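Local coordinates for phenylacetic acid degradation protein paaI (Escherichia coli, PDB 2FS2) that hydrolyses ring-hydroxylated phenylacetyl-CoA thioesters in the phenylacetate degradation pathway, working as a homotetramer of hot-dog-fold subunits, at residues A61-Q72 against G109-N117. Sequence-based numbering, arbitrary orientation.
Sequences ADTAFAYACNSQ and GVYDIEIVN
Tyr111 packs against Phe65, Ala68 and Cys69, where the long helix of the hot-dog fold rests on the antiparallel sheet curled around it. The axes of the short segments 61-70 and 109-116 approach to 8.6 Å, their N-to-C directions 140° apart, and the interface is almost wholly buried. The CB of Tyr111 sits 3.6 Å from Phe65 CD1, and the planes of the two rings are inclined at 51°. With CG beside the backbone N (chi1 -75°), the Tyr111 ring reaches along Ala68 and Cys69. CD2 then packs against Ala68 CB at 3.7 Å, while CE2 approaches Ala68 O. Over one face stands Cys69 CB in a CH-pi contact, 3.8 Å from the ring centroid, with the cysteine sulfur farther above. At the tip, OH bonds to Gln104 OE1 in the neighbouring short strand and also comes 2.9 Å from Gln72 OE1, which meets the ring at its edge. An alanine in place of Tyr111 would probably leave Cys69 CB and Ala68 without the surface they rest on and Gln104 OE1 without its hydroxyl partner. On the far side of the sheet, Asp112 forms salt bridges with Arg102 and Arg127 of its own chain, and with Arg127 of a second subunit. Back on the helix side, Ile113 packs against Ala61 and Phe65, with Ala99 of strand 94-101 beside it, and splits its branches: CD1 reaches Phe65 CB at 3.7 Å, and CG2 touches Ala61 CB at 3.9 Å.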
ATOM      1  N   ALA B  61      -6.079  14.427  -3.788  1.00 19.53           N
ATOM      2  CA  ALA B  61      -5.602  13.900  -2.522  1.00 20.56           C
ATOM      3  C   ALA B  61      -4.150  14.388  -2.269  1.00 20.51           C
ATOM      4  O   ALA B  61      -3.785  14.725  -1.155  1.00 23.22           O
ATOM      5  CB  ALA B  61      -5.692  12.312  -2.502  1.00 19.34           C
ATOM      6  N   ASP B  62      -3.396  14.519  -3.316  1.00 22.91           N
ATOM      7  CA  ASP B  62      -1.973  14.779  -3.286  1.00 25.51           C
ATOM      8  C   ASP B  62      -1.824  16.234  -3.015  1.00 25.51           C
ATOM      9  O   ASP B  62      -0.840  16.663  -2.423  1.00 25.46           O
ATOM     10  CB  ASP B  62      -1.417  14.466  -4.689  1.00 26.81           C
ATOM     11  CG  ASP B  62       0.120  14.584  -4.787  1.00 35.86           C
ATOM     12  OD1 ASP B  62       0.857  14.319  -3.773  1.00 45.45           O
ATOM     13  OD2 ASP B  62       0.695  14.885  -5.862  1.00 44.55           O
ATOM     14  N   THR B  63      -2.818  17.017  -3.416  1.00 23.54           N
ATOM     15  CA  THR B  63      -2.789  18.424  -3.060  1.00 23.33           C
ATOM     16  C   THR B  63      -3.072  18.638  -1.563  1.00 23.47           C
ATOM     17  O   THR B  63      -2.392  19.464  -0.924  1.00 25.98           O
ATOM     18  CB  THR B  63      -3.830  19.184  -3.902  1.00 22.35           C
ATOM     19  OG1 THR B  63      -3.490  19.072  -5.285  1.00 24.78           O
ATOM     20  CG2 THR B  63      -3.746  20.636  -3.668  1.00 25.24           C
ATOM     21  N   ALA B  64      -4.104  17.996  -0.970  1.00 22.59           N
ATOM     22  CA  ALA B  64      -4.303  18.148   0.444  1.00 20.99           C
ATOM     23  C   ALA B  64      -3.070  17.616   1.177  1.00 21.84           C
ATOM     24  O   ALA B  64      -2.659  18.128   2.195  1.00 21.22           O
ATOM     25  CB  ALA B  64      -5.608  17.325   0.955  1.00 22.24           C
ATOM     26  N   PHE B  65      -2.536  16.522   0.675  1.00 21.09           N
ATOM     27  CA  PHE B  65      -1.322  15.987   1.269  1.00 21.71           C
ATOM     28  C   PHE B  65      -0.071  17.017   1.256  1.00 20.54           C
ATOM     29  O   PHE B  65       0.617  17.167   2.268  1.00 19.91           O
ATOM     30  CB  PHE B  65      -1.023  14.713   0.475  1.00 22.79           C
ATOM     31  CG  PHE B  65       0.236  14.029   0.870  1.00 21.20           C
ATOM     32  CD1 PHE B  65       0.603  13.919   2.182  1.00 26.17           C
ATOM     33  CD2 PHE B  65       0.981  13.374  -0.067  1.00 28.99           C
ATOM     34  CE1 PHE B  65       1.850  13.265   2.562  1.00 26.20           C
ATOM     35  CE2 PHE B  65       2.191  12.657   0.333  1.00 32.98           C
ATOM     36  CZ  PHE B  65       2.615  12.681   1.645  1.00 24.35           C
ATOM     37  N   ALA B  66       0.240  17.602   0.100  1.00 20.18           N
ATOM     38  CA  ALA B  66       1.320  18.580  -0.039  1.00 22.00           C
ATOM     39  C   ALA B  66       1.059  19.718   0.951  1.00 22.88           C
ATOM     40  O   ALA B  66       1.989  20.143   1.656  1.00 23.54           O
ATOM     41  CB  ALA B  66       1.453  19.142  -1.560  1.00 18.76           C
ATOM     42  N   TYR B  67      -0.207  20.172   1.096  1.00 24.14           N
ATOM     43  CA  TYR B  67      -0.457  21.295   2.008  1.00 23.10           C
ATOM     44  C   TYR B  67      -0.224  20.917   3.460  1.00 22.35           C
ATOM     45  O   TYR B  67       0.460  21.630   4.191  1.00 20.82           O
ATOM     46  CB  TYR B  67      -1.857  21.958   1.745  1.00 23.51           C
ATOM     47  CG  TYR B  67      -1.742  22.766   0.468  1.00 26.08           C
ATOM     48  CD1 TYR B  67      -1.762  22.167  -0.760  1.00 29.82           C
ATOM     49  CD2 TYR B  67      -1.459  24.120   0.515  1.00 35.98           C
ATOM     50  CE1 TYR B  67      -1.582  22.887  -1.931  1.00 35.15           C
ATOM     51  CE2 TYR B  67      -1.295  24.887  -0.651  1.00 38.73           C
ATOM     52  CZ  TYR B  67      -1.367  24.265  -1.885  1.00 39.54           C
ATOM     53  OH  TYR B  67      -1.162  25.029  -3.026  1.00 33.19           O
ATOM     54  N   ALA B  68      -0.779  19.784   3.882  1.00 18.54           N
ATOM     55  CA  ALA B  68      -0.661  19.370   5.229  1.00 20.61           C
ATOM     56  C   ALA B  68       0.844  19.117   5.567  1.00 21.59           C
ATOM     57  O   ALA B  68       1.298  19.524   6.624  1.00 22.67           O
ATOM     58  CB  ALA B  68      -1.511  18.059   5.469  1.00 16.57           C
ATOM     59  N   CYS B  69       1.602  18.459   4.692  1.00 21.93           N
ATOM     60  CA  CYS B  69       2.953  18.134   5.086  1.00 25.20           C
ATOM     61  C   CYS B  69       3.971  19.269   4.850  1.00 27.40           C
ATOM     62  O   CYS B  69       5.175  19.125   5.194  1.00 25.53           O
ATOM     63  CB  CYS B  69       3.460  16.878   4.410  1.00 26.46           C
ATOM     64  SG  CYS B  69       3.940  16.960   2.703  1.00 32.84           S
ATOM     65  N   ASN B  70       3.501  20.362   4.266  1.00 26.45           N
ATOM     66  CA  ASN B  70       4.379  21.529   4.069  1.00 27.69           C
ATOM     67  C   ASN B  70       4.027  22.623   4.999  1.00 29.09           C
ATOM     68  O   ASN B  70       4.714  23.653   5.053  1.00 33.59           O
ATOM     69  CB  ASN B  70       4.385  21.981   2.607  1.00 24.57           C
ATOM     70  CG  ASN B  70       5.345  21.094   1.772  1.00 31.05           C
ATOM     71  OD1 ASN B  70       6.556  21.262   1.835  1.00 34.05           O
ATOM     72  ND2 ASN B  70       4.798  20.105   1.053  1.00 30.51           N
ATOM     73  N   SER B  71       3.027  22.371   5.812  1.00 28.51           N
ATOM     74  CA  SER B  71       2.404  23.397   6.633  1.00 28.75           C
ATOM     75  C   SER B  71       3.258  23.844   7.777  1.00 28.97           C
ATOM     76  O   SER B  71       2.949  24.878   8.310  1.00 26.59           O
ATOM     77  CB  SER B  71       1.110  22.876   7.260  1.00 26.11           C
ATOM     78  OG  SER B  71       1.416  21.866   8.177  1.00 31.05           O
ATOM     79  N   GLN B  72       4.240  23.016   8.201  1.00 29.15           N
ATOM     80  CA  GLN B  72       5.135  23.356   9.285  1.00 31.47           C
ATOM     81  C   GLN B  72       6.252  24.262   8.754  1.00 31.80           C
ATOM     82  O   GLN B  72       7.049  24.748   9.520  1.00 34.81           O
ATOM     83  CB  GLN B  72       5.756  22.102   9.988  1.00 32.54           C
ATOM     84  CG  GLN B  72       4.839  20.868  10.388  1.00 36.58           C
ATOM     85  CD  GLN B  72       4.277  19.980   9.115  1.00 47.36           C
ATOM     86  OE1 GLN B  72       3.430  19.101   9.331  1.00 47.24           O
ATOM     87  NE2 GLN B  72       4.731  20.267   7.836  1.00 43.19           N
ATOM     88  N   GLY B 109       7.314  11.644   7.365  1.00 24.12           N
ATOM     89  CA  GLY B 109       6.012  11.728   7.989  1.00 21.76           C
ATOM     90  C   GLY B 109       4.972  10.831   7.346  1.00 20.06           C
ATOM     91  O   GLY B 109       5.163  10.430   6.245  1.00 19.76           O
ATOM     92  N   VAL B 110       3.933  10.505   8.081  1.00 18.32           N
ATOM     93  CA  VAL B 110       2.765   9.828   7.532  1.00 17.42           C
ATOM     94  C   VAL B 110       1.467  10.708   7.656  1.00 14.48           C
ATOM     95  O   VAL B 110       1.188  11.239   8.715  1.00 14.02           O
ATOM     96  CB  VAL B 110       2.511   8.455   8.219  1.00 17.70           C
ATOM     97  CG1 VAL B 110       1.390   7.665   7.450  1.00 15.03           C
ATOM     98  CG2 VAL B 110       3.814   7.582   8.159  1.00 19.98           C
ATOM     99  N   TYR B 111       0.689  10.774   6.572  1.00 14.52           N
ATOM    100  CA  TYR B 111      -0.508  11.682   6.488  1.00 14.97           C
ATOM    101  C   TYR B 111      -1.616  10.849   5.875  1.00 16.13           C
ATOM    102  O   TYR B 111      -1.380  10.148   4.882  1.00 16.97           O
ATOM    103  CB  TYR B 111      -0.241  12.836   5.531  1.00 15.12           C
ATOM    104  CG  TYR B 111       0.717  13.885   6.195  1.00 16.42           C
ATOM    105  CD1 TYR B 111       2.073  13.571   6.346  1.00 17.79           C
ATOM    106  CD2 TYR B 111       0.227  15.075   6.741  1.00 17.70           C
ATOM    107  CE1 TYR B 111       2.959  14.435   7.060  1.00 21.68           C
ATOM    108  CE2 TYR B 111       1.101  15.987   7.485  1.00 18.12           C
ATOM    109  CZ  TYR B 111       2.470  15.642   7.566  1.00 19.98           C
ATOM    110  OH  TYR B 111       3.300  16.379   8.296  1.00 20.58           O
ATOM    111  N   ASP B 112      -2.794  10.965   6.462  1.00 17.64           N
ATOM    112  CA  ASP B 112      -3.994  10.264   6.009  1.00 18.82           C
ATOM    113  C   ASP B 112      -4.849  11.324   5.356  1.00 18.31           C
ATOM    114  O   ASP B 112      -5.048  12.370   5.965  1.00 17.21           O
ATOM    115  CB  ASP B 112      -4.753   9.790   7.181  1.00 16.56           C
ATOM    116  CG  ASP B 112      -4.283   8.405   7.634  1.00 29.24           C
ATOM    117  OD1 ASP B 112      -3.253   7.961   7.051  1.00 34.84           O
ATOM    118  OD2 ASP B 112      -4.857   7.666   8.499  1.00 31.56           O
ATOM    119  N   ILE B 113      -5.415  10.991   4.199  1.00 18.69           N
ATOM    120  CA  ILE B 113      -6.259  11.929   3.507  1.00 19.36           C
ATOM    121  C   ILE B 113      -7.602  11.188   3.248  1.00 20.36           C
ATOM    122  O   ILE B 113      -7.640  10.011   2.862  1.00 19.81           O
ATOM    123  CB  ILE B 113      -5.655  12.350   2.132  1.00 18.68           C
ATOM    124  CG1 ILE B 113      -4.515  13.384   2.192  1.00 20.00           C
ATOM    125  CG2 ILE B 113      -6.774  12.893   1.172  1.00 21.28           C
ATOM    126  CD1 ILE B 113      -3.180  12.886   2.926  1.00 25.69           C
ATOM    127  N   GLU B 114      -8.711  11.876   3.434  1.00 21.67           N
ATOM    128  CA  GLU B 114      -9.998  11.276   3.038  1.00 21.29           C
ATOM    129  C   GLU B 114     -10.692  12.243   2.092  1.00 21.61           C
ATOM    130  O   GLU B 114     -10.820  13.425   2.415  1.00 21.53           O
ATOM    131  CB  GLU B 114     -10.826  11.061   4.296  1.00 21.99           C
ATOM    132  CG  GLU B 114     -12.285  10.562   4.015  1.00 22.30           C
ATOM    133  CD  GLU B 114     -12.942   9.919   5.241  1.00 39.20           C
ATOM    134  OE1 GLU B 114     -12.421  10.163   6.383  1.00 44.28           O
ATOM    135  OE2 GLU B 114     -13.982   9.155   5.081  1.00 43.45           O
ATOM    136  N   ILE B 115     -11.281  11.716   1.021  1.00 22.39           N
ATOM    137  CA  ILE B 115     -12.101  12.493   0.113  1.00 22.22           C
ATOM    138  C   ILE B 115     -13.603  12.108   0.249  1.00 23.49           C
ATOM    139  O   ILE B 115     -13.953  10.947   0.160  1.00 22.43           O
ATOM    140  CB  ILE B 115     -11.632  12.384  -1.416  1.00 23.43           C
ATOM    141  CG1 ILE B 115     -10.135  12.723  -1.627  1.00 24.04           C
ATOM    142  CG2 ILE B 115     -12.534  13.271  -2.361  1.00 17.07           C
ATOM    143  CD1 ILE B 115      -9.663  12.622  -3.127  1.00 23.78           C
ATOM    144  N   VAL B 116     -14.433  13.119   0.463  1.00 20.79           N
ATOM    145  CA  VAL B 116     -15.821  12.983   0.816  1.00 23.40           C
ATOM    146  C   VAL B 116     -16.580  13.853  -0.166  1.00 22.42           C
ATOM    147  O   VAL B 116     -16.053  14.922  -0.567  1.00 21.13           O
ATOM    148  CB  VAL B 116     -15.990  13.482   2.277  1.00 25.04           C
ATOM    149  CG1 VAL B 116     -17.364  13.781   2.613  1.00 27.33           C
ATOM    150  CG2 VAL B 116     -15.452  12.380   3.325  1.00 23.25           C
ATOM    151  N   ASN B 117     -17.757  13.390  -0.620  1.00 22.18           N
ATOM    152  CA  ASN B 117     -18.546  14.212  -1.512  1.00 21.35           C
ATOM    153  C   ASN B 117     -19.574  15.034  -0.774  1.00 21.34           C
ATOM    154  O   ASN B 117     -19.604  15.057   0.471  1.00 19.81           O
ATOM    155  CB  ASN B 117     -19.188  13.389  -2.599  1.00 20.42           C
ATOM    156  CG  ASN B 117     -20.332  12.538  -2.064  1.00 23.03           C
ATOM    157  OD1 ASN B 117     -20.836  12.731  -0.950  1.00 23.44           O
ATOM    158  ND2 ASN B 117     -20.723  11.585  -2.840  1.00 26.68           N
TER